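Local coordinates for protein pyruvate kinase (PDB 3GG8) that is a pyruvate kinase, an enzyme that transfers phosphate from phosphoenolpyruvate to ADP, giving pyruvate and ATP in the last step of glycolysis, at residues C[106-120]-C[132-145]. Sequence-based numbering, arbitrary orientation.
Sequences EIRTGFLKDHKPITL and YNLIGDETTIACSY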
ATOM      1  N   GLU C 106     -40.459 -26.096 -15.412  1.00 35.80           N
ATOM      2  CA  GLU C 106     -40.411 -25.855 -16.855  1.00 36.48           C
ATOM      3  C   GLU C 106     -41.668 -25.154 -17.339  1.00 35.70           C
ATOM      4  O   GLU C 106     -42.768 -25.413 -16.836  1.00 35.23           O
ATOM      5  CB  GLU C 106     -40.308 -27.175 -17.618  1.00 37.00           C
ATOM      6  CG  GLU C 106     -38.914 -27.740 -17.711  1.00 41.51           C
ATOM      7  CD  GLU C 106     -38.838 -28.944 -18.639  1.00 47.35           C
ATOM      8  OE1 GLU C 106     -37.702 -29.443 -18.838  1.00 51.29           O
ATOM      9  OE2 GLU C 106     -39.896 -29.389 -19.165  1.00 47.78           O
ATOM     10  N   ILE C 107     -41.498 -24.268 -18.316  1.00 35.15           N
ATOM     11  CA  ILE C 107     -42.628 -23.685 -19.034  1.00 35.34           C
ATOM     12  C   ILE C 107     -42.471 -24.066 -20.496  1.00 35.52           C
ATOM     13  O   ILE C 107     -41.369 -23.968 -21.047  1.00 34.85           O
ATOM     14  CB  ILE C 107     -42.731 -22.154 -18.883  1.00 34.49           C
ATOM     15  CG1 ILE C 107     -42.815 -21.778 -17.401  1.00 35.20           C
ATOM     16  CG2 ILE C 107     -43.961 -21.630 -19.629  1.00 34.36           C
ATOM     17  CD1 ILE C 107     -42.622 -20.303 -17.094  1.00 34.86           C
ATOM     18  N   ARG C 108     -43.570 -24.511 -21.106  1.00 35.50           N
ATOM     19  CA  ARG C 108     -43.551 -24.919 -22.507  1.00 36.69           C
ATOM     20  C   ARG C 108     -44.775 -24.427 -23.271  1.00 35.57           C
ATOM     21  O   ARG C 108     -45.852 -24.220 -22.689  1.00 35.39           O
ATOM     22  CB  ARG C 108     -43.407 -26.453 -22.619  1.00 36.66           C
ATOM     23  CG  ARG C 108     -41.956 -26.919 -22.660  1.00 38.17           C
ATOM     24  CD  ARG C 108     -41.813 -28.427 -22.531  1.00 40.26           C
ATOM     25  NE  ARG C 108     -40.899 -28.971 -23.549  1.00 48.40           N
ATOM     26  CZ  ARG C 108     -39.566 -28.908 -23.510  1.00 50.05           C
ATOM     27  NH1 ARG C 108     -38.855 -29.434 -24.507  1.00 52.09           N
ATOM     28  NH2 ARG C 108     -38.938 -28.317 -22.494  1.00 51.03           N
ATOM     29  N   THR C 109     -44.604 -24.229 -24.575  1.00 35.04           N
ATOM     30  CA  THR C 109     -45.745 -23.994 -25.465  1.00 34.98           C
ATOM     31  C   THR C 109     -46.527 -25.301 -25.636  1.00 34.75           C
ATOM     32  O   THR C 109     -46.039 -26.372 -25.294  1.00 34.68           O
ATOM     33  CB  THR C 109     -45.329 -23.466 -26.856  1.00 34.90           C
ATOM     34  OG1 THR C 109     -44.544 -24.454 -27.531  1.00 35.99           O
ATOM     35  CG2 THR C 109     -44.511 -22.181 -26.745  1.00 34.62           C
ATOM     36  N   GLY C 110     -47.745 -25.207 -26.152  1.00 34.80           N
ATOM     37  CA  GLY C 110     -48.543 -26.396 -26.406  1.00 34.63           C
ATOM     38  C   GLY C 110     -48.387 -26.953 -27.807  1.00 34.54           C
ATOM     39  O   GLY C 110     -47.349 -26.769 -28.458  1.00 34.53           O
ATOM     40  N   PHE C 111     -49.438 -27.622 -28.271  1.00 34.42           N
ATOM     41  CA  PHE C 111     -49.423 -28.324 -29.551  1.00 35.13           C
ATOM     42  C   PHE C 111     -49.941 -27.459 -30.692  1.00 35.00           C
ATOM     43  O   PHE C 111     -50.750 -26.570 -30.474  1.00 35.15           O
ATOM     44  CB  PHE C 111     -50.222 -29.631 -29.446  1.00 35.15           C
ATOM     45  CG  PHE C 111     -49.632 -30.612 -28.471  1.00 35.58           C
ATOM     46  CD1 PHE C 111     -48.559 -31.416 -28.841  1.00 36.03           C
ATOM     47  CD2 PHE C 111     -50.137 -30.716 -27.176  1.00 37.16           C
ATOM     48  CE1 PHE C 111     -48.001 -32.318 -27.940  1.00 37.15           C
ATOM     49  CE2 PHE C 111     -49.588 -31.619 -26.262  1.00 37.10           C
ATOM     50  CZ  PHE C 111     -48.521 -32.422 -26.643  1.00 36.64           C
ATOM     51  N   LEU C 112     -49.451 -27.737 -31.897  1.00 35.25           N
ATOM     52  CA  LEU C 112     -49.802 -26.994 -33.102  1.00 35.83           C
ATOM     53  C   LEU C 112     -50.635 -27.854 -34.061  1.00 36.07           C
ATOM     54  O   LEU C 112     -50.498 -29.079 -34.096  1.00 36.31           O
ATOM     55  CB  LEU C 112     -48.530 -26.470 -33.792  1.00 35.56           C
ATOM     56  CG  LEU C 112     -47.766 -25.354 -33.053  1.00 36.00           C
ATOM     57  CD1 LEU C 112     -46.405 -25.054 -33.683  1.00 34.10           C
ATOM     58  CD2 LEU C 112     -48.614 -24.078 -32.951  1.00 36.60           C
ATOM     59  N   LYS C 113     -51.501 -27.213 -34.833  1.00 36.21           N
ATOM     60  CA  LYS C 113     -52.316 -27.947 -35.787  1.00 36.78           C
ATOM     61  C   LYS C 113     -51.421 -28.772 -36.704  1.00 36.93           C
ATOM     62  O   LYS C 113     -50.372 -28.291 -37.168  1.00 36.98           O
ATOM     63  CB  LYS C 113     -53.235 -27.025 -36.597  1.00 36.55           C
ATOM     64  CG  LYS C 113     -54.533 -27.724 -36.961  1.00 37.65           C
ATOM     65  CD  LYS C 113     -55.243 -27.104 -38.133  1.00 39.29           C
ATOM     66  CE  LYS C 113     -55.938 -28.188 -38.941  1.00 39.77           C
ATOM     67  NZ  LYS C 113     -56.428 -27.666 -40.245  1.00 40.49           N
ATOM     68  N   ASP C 114     -51.826 -30.027 -36.921  1.00 36.95           N
ATOM     69  CA  ASP C 114     -51.082 -30.985 -37.752  1.00 36.54           C
ATOM     70  C   ASP C 114     -49.585 -31.095 -37.415  1.00 36.58           C
ATOM     71  O   ASP C 114     -48.787 -31.493 -38.264  1.00 36.62           O
ATOM     72  CB  ASP C 114     -51.296 -30.672 -39.243  1.00 36.38           C
ATOM     73  CG  ASP C 114     -52.737 -30.869 -39.678  0.50 36.03           C
ATOM     74  OD1 ASP C 114     -53.295 -29.958 -40.324  0.50 35.39           O
ATOM     75  OD2 ASP C 114     -53.314 -31.931 -39.365  0.50 35.77           O
ATOM     76  N   HIS C 115     -49.214 -30.759 -36.176  1.00 36.49           N
ATOM     77  CA  HIS C 115     -47.805 -30.715 -35.733  1.00 36.73           C
ATOM     78  C   HIS C 115     -46.928 -29.801 -36.612  1.00 36.99           C
ATOM     79  O   HIS C 115     -45.692 -29.852 -36.554  1.00 36.92           O
ATOM     80  CB  HIS C 115     -47.204 -32.133 -35.618  1.00 36.60           C
ATOM     81  CG  HIS C 115     -48.079 -33.094 -34.875  1.00 35.78           C
ATOM     82  ND1 HIS C 115     -47.991 -33.278 -33.511  1.00 34.23           N
ATOM     83  CD2 HIS C 115     -49.084 -33.897 -35.301  1.00 35.04           C
ATOM     84  CE1 HIS C 115     -48.903 -34.156 -33.130  1.00 33.99           C
ATOM     85  NE2 HIS C 115     -49.578 -34.548 -34.198  1.00 34.38           N
ATOM     86  N   LYS C 116     -47.583 -28.964 -37.410  1.00 37.24           N
ATOM     87  CA  LYS C 116     -46.904 -28.110 -38.372  1.00 37.61           C
ATOM     88  C   LYS C 116     -46.435 -26.838 -37.687  1.00 37.85           C
ATOM     89  O   LYS C 116     -47.230 -26.164 -37.025  1.00 38.23           O
ATOM     90  CB  LYS C 116     -47.838 -27.766 -39.536  1.00 37.59           C
ATOM     91  N   PRO C 117     -45.147 -26.490 -37.857  1.00 37.81           N
ATOM     92  CA  PRO C 117     -44.614 -25.271 -37.255  1.00 37.56           C
ATOM     93  C   PRO C 117     -45.284 -24.021 -37.823  1.00 37.40           C
ATOM     94  O   PRO C 117     -45.802 -24.038 -38.949  1.00 37.18           O
ATOM     95  CB  PRO C 117     -43.127 -25.306 -37.639  1.00 37.72           C
ATOM     96  CG  PRO C 117     -42.853 -26.742 -37.986  1.00 37.62           C
ATOM     97  CD  PRO C 117     -44.118 -27.204 -38.632  1.00 37.85           C
ATOM     98  N   ILE C 118     -45.286 -22.954 -37.030  1.00 37.07           N
ATOM     99  CA  ILE C 118     -45.951 -21.706 -37.406  1.00 37.12           C
ATOM    100  C   ILE C 118     -44.944 -20.567 -37.494  1.00 36.91           C
ATOM    101  O   ILE C 118     -44.028 -20.464 -36.679  1.00 36.94           O
ATOM    102  CB  ILE C 118     -47.116 -21.331 -36.434  1.00 36.87           C
ATOM    103  CG1 ILE C 118     -46.618 -21.222 -34.985  1.00 36.92           C
ATOM    104  CG2 ILE C 118     -48.236 -22.351 -36.536  1.00 36.80           C
ATOM    105  CD1 ILE C 118     -47.496 -20.377 -34.079  1.00 37.25           C
ATOM    106  N   THR C 119     -45.105 -19.704 -38.485  1.00 36.92           N
ATOM    107  CA  THR C 119     -44.199 -18.574 -38.563  1.00 37.26           C
ATOM    108  C   THR C 119     -44.952 -17.281 -38.260  1.00 37.37           C
ATOM    109  O   THR C 119     -45.960 -16.972 -38.908  1.00 37.25           O
ATOM    110  CB  THR C 119     -43.385 -18.514 -39.901  1.00 36.98           C
ATOM    111  OG1 THR C 119     -44.100 -17.758 -40.869  1.00 37.12           O
ATOM    112  CG2 THR C 119     -43.109 -19.905 -40.454  1.00 37.00           C
ATOM    113  N   LEU C 120     -44.476 -16.557 -37.245  1.00 37.56           N
ATOM    114  CA  LEU C 120     -45.061 -15.272 -36.882  1.00 38.09           C
ATOM    115  C   LEU C 120     -44.229 -14.139 -37.439  1.00 38.24           C
ATOM    116  O   LEU C 120     -43.002 -14.231 -37.489  1.00 38.27           O
ATOM    117  CB  LEU C 120     -45.213 -15.127 -35.374  1.00 38.29           C
ATOM    118  CG  LEU C 120     -46.170 -16.142 -34.761  1.00 39.17           C
ATOM    119  CD1 LEU C 120     -45.369 -17.224 -34.049  1.00 39.66           C
ATOM    120  CD2 LEU C 120     -47.139 -15.462 -33.818  1.00 39.69           C
ATOM    121  N   TYR C 132     -54.263 -25.827 -21.914  1.00 36.39           N
ATOM    122  CA  TYR C 132     -53.169 -26.562 -22.527  1.00 36.58           C
ATOM    123  C   TYR C 132     -53.647 -27.629 -23.510  1.00 36.82           C
ATOM    124  O   TYR C 132     -52.842 -28.195 -24.240  1.00 36.69           O
ATOM    125  CB  TYR C 132     -52.209 -27.123 -21.462  1.00 37.11           C
ATOM    126  CG  TYR C 132     -50.803 -27.406 -21.995  1.00 36.81           C
ATOM    127  CD1 TYR C 132     -49.954 -26.364 -22.357  1.00 36.24           C
ATOM    128  CD2 TYR C 132     -50.337 -28.711 -22.151  1.00 37.80           C
ATOM    129  CE1 TYR C 132     -48.677 -26.605 -22.852  1.00 35.58           C
ATOM    130  CE2 TYR C 132     -49.044 -28.968 -22.658  1.00 37.65           C
ATOM    131  CZ  TYR C 132     -48.229 -27.904 -23.003  1.00 37.10           C
ATOM    132  OH  TYR C 132     -46.957 -28.130 -23.494  1.00 37.57           O
ATOM    133  N   ASN C 133     -54.962 -27.861 -23.545  1.00 37.10           N
ATOM    134  CA  ASN C 133     -55.600 -28.741 -24.533  1.00 37.40           C
ATOM    135  C   ASN C 133     -55.776 -28.078 -25.907  1.00 37.54           C
ATOM    136  O   ASN C 133     -56.041 -28.752 -26.902  1.00 37.37           O
ATOM    137  CB  ASN C 133     -56.980 -29.201 -24.032  1.00 37.69           C
ATOM    138  CG  ASN C 133     -56.897 -30.216 -22.903  1.00 37.96           C
ATOM    139  OD1 ASN C 133     -55.861 -30.852 -22.681  1.00 39.66           O
ATOM    140  ND2 ASN C 133     -57.991 -30.368 -22.179  1.00 37.21           N
ATOM    141  N   LEU C 134     -55.663 -26.752 -25.934  1.00 37.58           N
ATOM    142  CA  LEU C 134     -55.850 -25.954 -27.143  1.00 37.32           C
ATOM    143  C   LEU C 134     -54.776 -26.316 -28.162  1.00 37.05           C
ATOM    144  O   LEU C 134     -53.579 -26.218 -27.882  1.00 36.84           O
ATOM    145  CB  LEU C 134     -55.788 -24.453 -26.790  1.00 37.49           C
ATOM    146  CG  LEU C 134     -56.167 -23.270 -27.706  1.00 37.54           C
ATOM    147  CD1 LEU C 134     -55.327 -23.194 -28.982  1.00 36.71           C
ATOM    148  CD2 LEU C 134     -57.663 -23.222 -28.010  1.00 37.60           C
ATOM    149  N   ILE C 135     -55.223 -26.750 -29.336  1.00 36.93           N
ATOM    150  CA  ILE C 135     -54.334 -27.037 -30.460  1.00 36.82           C
ATOM    151  C   ILE C 135     -54.058 -25.712 -31.178  1.00 36.50           C
ATOM    152  O   ILE C 135     -54.973 -25.102 -31.745  1.00 36.92           O
ATOM    153  CB  ILE C 135     -54.964 -28.088 -31.430  1.00 36.83           C
ATOM    154  CG1 ILE C 135     -55.323 -29.395 -30.689  1.00 37.03           C
ATOM    155  CG2 ILE C 135     -54.067 -28.328 -32.644  1.00 36.62           C
ATOM    156  CD1 ILE C 135     -54.145 -30.082 -29.941  1.00 37.21           C
ATOM    157  N   GLY C 136     -52.809 -25.265 -31.133  1.00 35.85           N
ATOM    158  CA  GLY C 136     -52.437 -23.940 -31.604  1.00 35.67           C
ATOM    159  C   GLY C 136     -52.406 -23.714 -33.107  1.00 35.66           C
ATOM    160  O   GLY C 136     -52.446 -24.658 -33.892  1.00 35.61           O
ATOM    161  N   ASP C 137     -52.357 -22.442 -33.498  1.00 35.76           N
ATOM    162  CA  ASP C 137     -52.118 -22.035 -34.885  1.00 36.11           C
ATOM    163  C   ASP C 137     -51.326 -20.725 -34.889  1.00 36.07           C
ATOM    164  O   ASP C 137     -50.806 -20.325 -33.848  1.00 35.72           O
ATOM    165  CB  ASP C 137     -53.428 -21.919 -35.676  1.00 35.77           C
ATOM    166  CG  ASP C 137     -54.404 -20.924 -35.066  1.00 36.79           C
ATOM    167  OD1 ASP C 137     -55.559 -21.320 -34.799  1.00 37.50           O
ATOM    168  OD2 ASP C 137     -54.035 -19.747 -34.869  1.00 37.16           O
ATOM    169  N   GLU C 138     -51.245 -20.058 -36.043  1.00 36.30           N
ATOM    170  CA  GLU C 138     -50.392 -18.871 -36.185  1.00 36.42           C
ATOM    171  C   GLU C 138     -50.821 -17.722 -35.271  1.00 36.49           C
ATOM    172  O   GLU C 138     -49.983 -16.920 -34.864  1.00 37.03           O
ATOM    173  CB  GLU C 138     -50.332 -18.400 -37.646  1.00 36.65           C
ATOM    174  CG  GLU C 138     -49.061 -17.616 -37.997  0.50 36.43           C
ATOM    175  CD  GLU C 138     -49.025 -17.133 -39.443  0.50 36.51           C
ATOM    176  OE1 GLU C 138     -48.589 -15.984 -39.675  0.50 36.10           O
ATOM    177  OE2 GLU C 138     -49.426 -17.894 -40.348  0.50 36.42           O
ATOM    178  N   THR C 139     -52.112 -17.659 -34.942  1.00 36.37           N
ATOM    179  CA  THR C 139     -52.677 -16.562 -34.150  1.00 36.06           C
ATOM    180  C   THR C 139     -52.726 -16.819 -32.629  1.00 36.19           C
ATOM    181  O   THR C 139     -52.506 -15.893 -31.841  1.00 36.15           O
ATOM    182  CB  THR C 139     -54.096 -16.209 -34.621  1.00 36.39           C
ATOM    183  OG1 THR C 139     -55.045 -17.101 -34.018  1.00 35.98           O
ATOM    184  CG2 THR C 139     -54.203 -16.269 -36.159  1.00 36.23           C
ATOM    185  N   THR C 140     -53.049 -18.053 -32.227  1.00 35.87           N
ATOM    186  CA  THR C 140     -53.171 -18.408 -30.806  1.00 35.44           C
ATOM    187  C   THR C 140     -52.438 -19.705 -30.436  1.00 35.00           C
ATOM    188  O   THR C 140     -52.539 -20.701 -31.142  1.00 34.73           O
ATOM    189  CB  THR C 140     -54.666 -18.406 -30.305  1.00 35.77           C
ATOM    190  OG1 THR C 140     -54.859 -19.382 -29.268  1.00 35.76           O
ATOM    191  CG2 THR C 140     -55.655 -18.674 -31.424  1.00 36.23           C
ATOM    192  N   ILE C 141     -51.690 -19.673 -29.333  1.00 34.77           N
ATOM    193  CA  ILE C 141     -51.000 -20.858 -28.814  1.00 34.52           C
ATOM    194  C   ILE C 141     -51.272 -21.091 -27.320  1.00 34.36           C
ATOM    195  O   ILE C 141     -51.745 -20.188 -26.621  1.00 34.22           O
ATOM    196  CB  ILE C 141     -49.446 -20.839 -29.107  1.00 34.45           C
ATOM    197  CG1 ILE C 141     -48.718 -19.750 -28.319  1.00 34.25           C
ATOM    198  CG2 ILE C 141     -49.159 -20.715 -30.613  1.00 35.06           C
ATOM    199  CD1 ILE C 141     -47.190 -19.948 -28.281  1.00 34.72           C
ATOM    200  N   ALA C 142     -50.965 -22.297 -26.840  1.00 33.98           N
ATOM    201  CA  ALA C 142     -51.126 -22.655 -25.426  1.00 33.76           C
ATOM    202  C   ALA C 142     -49.793 -22.652 -24.690  1.00 33.89           C
ATOM    203  O   ALA C 142     -48.743 -22.869 -25.296  1.00 33.61           O
ATOM    204  CB  ALA C 142     -51.786 -23.995 -25.300  1.00 33.82           C
ATOM    205  N   CYS C 143     -49.853 -22.400 -23.383  1.00 34.00           N
ATOM    206  CA  CYS C 143     -48.681 -22.364 -22.507  1.00 34.20           C
ATOM    207  C   CYS C 143     -48.953 -23.203 -21.250  1.00 34.12           C
ATOM    208  O   CYS C 143     -50.023 -23.091 -20.654  1.00 34.62           O
ATOM    209  CB  CYS C 143     -48.357 -20.911 -22.145  1.00 34.16           C
ATOM    210  SG  CYS C 143     -47.246 -20.660 -20.743  1.00 34.29           S
ATOM    211  N   SER C 144     -47.987 -24.029 -20.848  1.00 34.16           N
ATOM    212  CA  SER C 144     -48.172 -24.982 -19.737  1.00 34.27           C
ATOM    213  C   SER C 144     -48.335 -24.332 -18.365  1.00 34.10           C
ATOM    214  O   SER C 144     -48.804 -24.971 -17.417  1.00 33.69           O
ATOM    215  CB  SER C 144     -47.005 -25.959 -19.688  1.00 34.05           C
ATOM    216  OG  SER C 144     -45.812 -25.271 -19.373  1.00 35.73           O
ATOM    217  N   TYR C 145     -47.936 -23.063 -18.278  1.00 33.95           N
ATOM    218  CA  TYR C 145     -47.882 -22.322 -17.031  1.00 33.83           C
ATOM    219  C   TYR C 145     -49.203 -21.597 -16.780  1.00 33.72           C
ATOM    220  O   TYR C 145     -49.470 -20.546 -17.359  1.00 34.01           O
ATOM    221  CB  TYR C 145     -46.684 -21.369 -17.077  1.00 33.63           C
ATOM    222  CG  TYR C 145     -46.510 -20.456 -15.885  1.00 33.67           C
ATOM    223  CD1 TYR C 145     -46.177 -19.110 -16.070  1.00 34.15           C
ATOM    224  CD2 TYR C 145     -46.651 -20.931 -14.571  1.00 34.20           C
ATOM    225  CE1 TYR C 145     -46.009 -18.251 -14.980  1.00 34.67           C
ATOM    226  CE2 TYR C 145     -46.490 -20.075 -13.473  1.00 33.86           C
ATOM    227  CZ  TYR C 145     -46.173 -18.739 -13.692  1.00 34.25           C
ATOM    228  OH  TYR C 145     -46.001 -17.890 -12.637  1.00 33.89           O
TER
HETATM  229  O   HOH W   1     -45.354 -24.931 -16.887  1.00 35.49           O
HETATM  230  O   HOH W   2     -51.633 -27.628 -26.537  1.00 32.53           O
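Thr109 bridges Cys143 and Leu112 bridges Gly136, so the extended run 107-113 is bonded first to the end of strand 140-142 and then to the loop ahead of it. Ser144 grips both the N-H and the C=O of Arg108: its N meets Arg108 O at 2.8 Å, and its OG, set between backbone N and carbonyl carbon (chi1 65°), accepts from Arg108 N at 2.9 Å. A water links the same OG to Glu106 O. Gly110 N reaches Ala142 O from above the carbonyl plane, and Gly110 CA lies 3.6 Å from Tyr132 CE1, oblique to the ring. Tyr132, with CG anti to its backbone N (chi1 -157°), carries its OH to Thr109 O, 2.7 Å away, which lies at the ring edge. A second water accepts a hydrogen bond from Phe111 N and donates to Tyr132 O and Leu134 O. Further along, Gly136 N donates to Phe111 O and its O accepts from Lys113 N. On the buried side, Ile141 spreads two branches: CD1 touches Thr109 CG2 at 3.8 Å, while CG2 lies against Ile118 CD1 and Leu112 CD2. Ile107 CG2 packs on Cys143 SG (3.6 Å) and Tyr145 CB. Thr109 OG1 is hydrogen-bonded to Lys191 N. Asp137 OD2 accepts from Thr139 N, forming an Asx turn, and also from Thr139 OG1 and Thr140 N. The contact lies in the small B domain inserted into the barrel, near where the chain enters it; polar backbone pairing with two water bridges, backed by aliphatic packing, joins the entering run 107-113 to edge strand 140-142 and the loop before it.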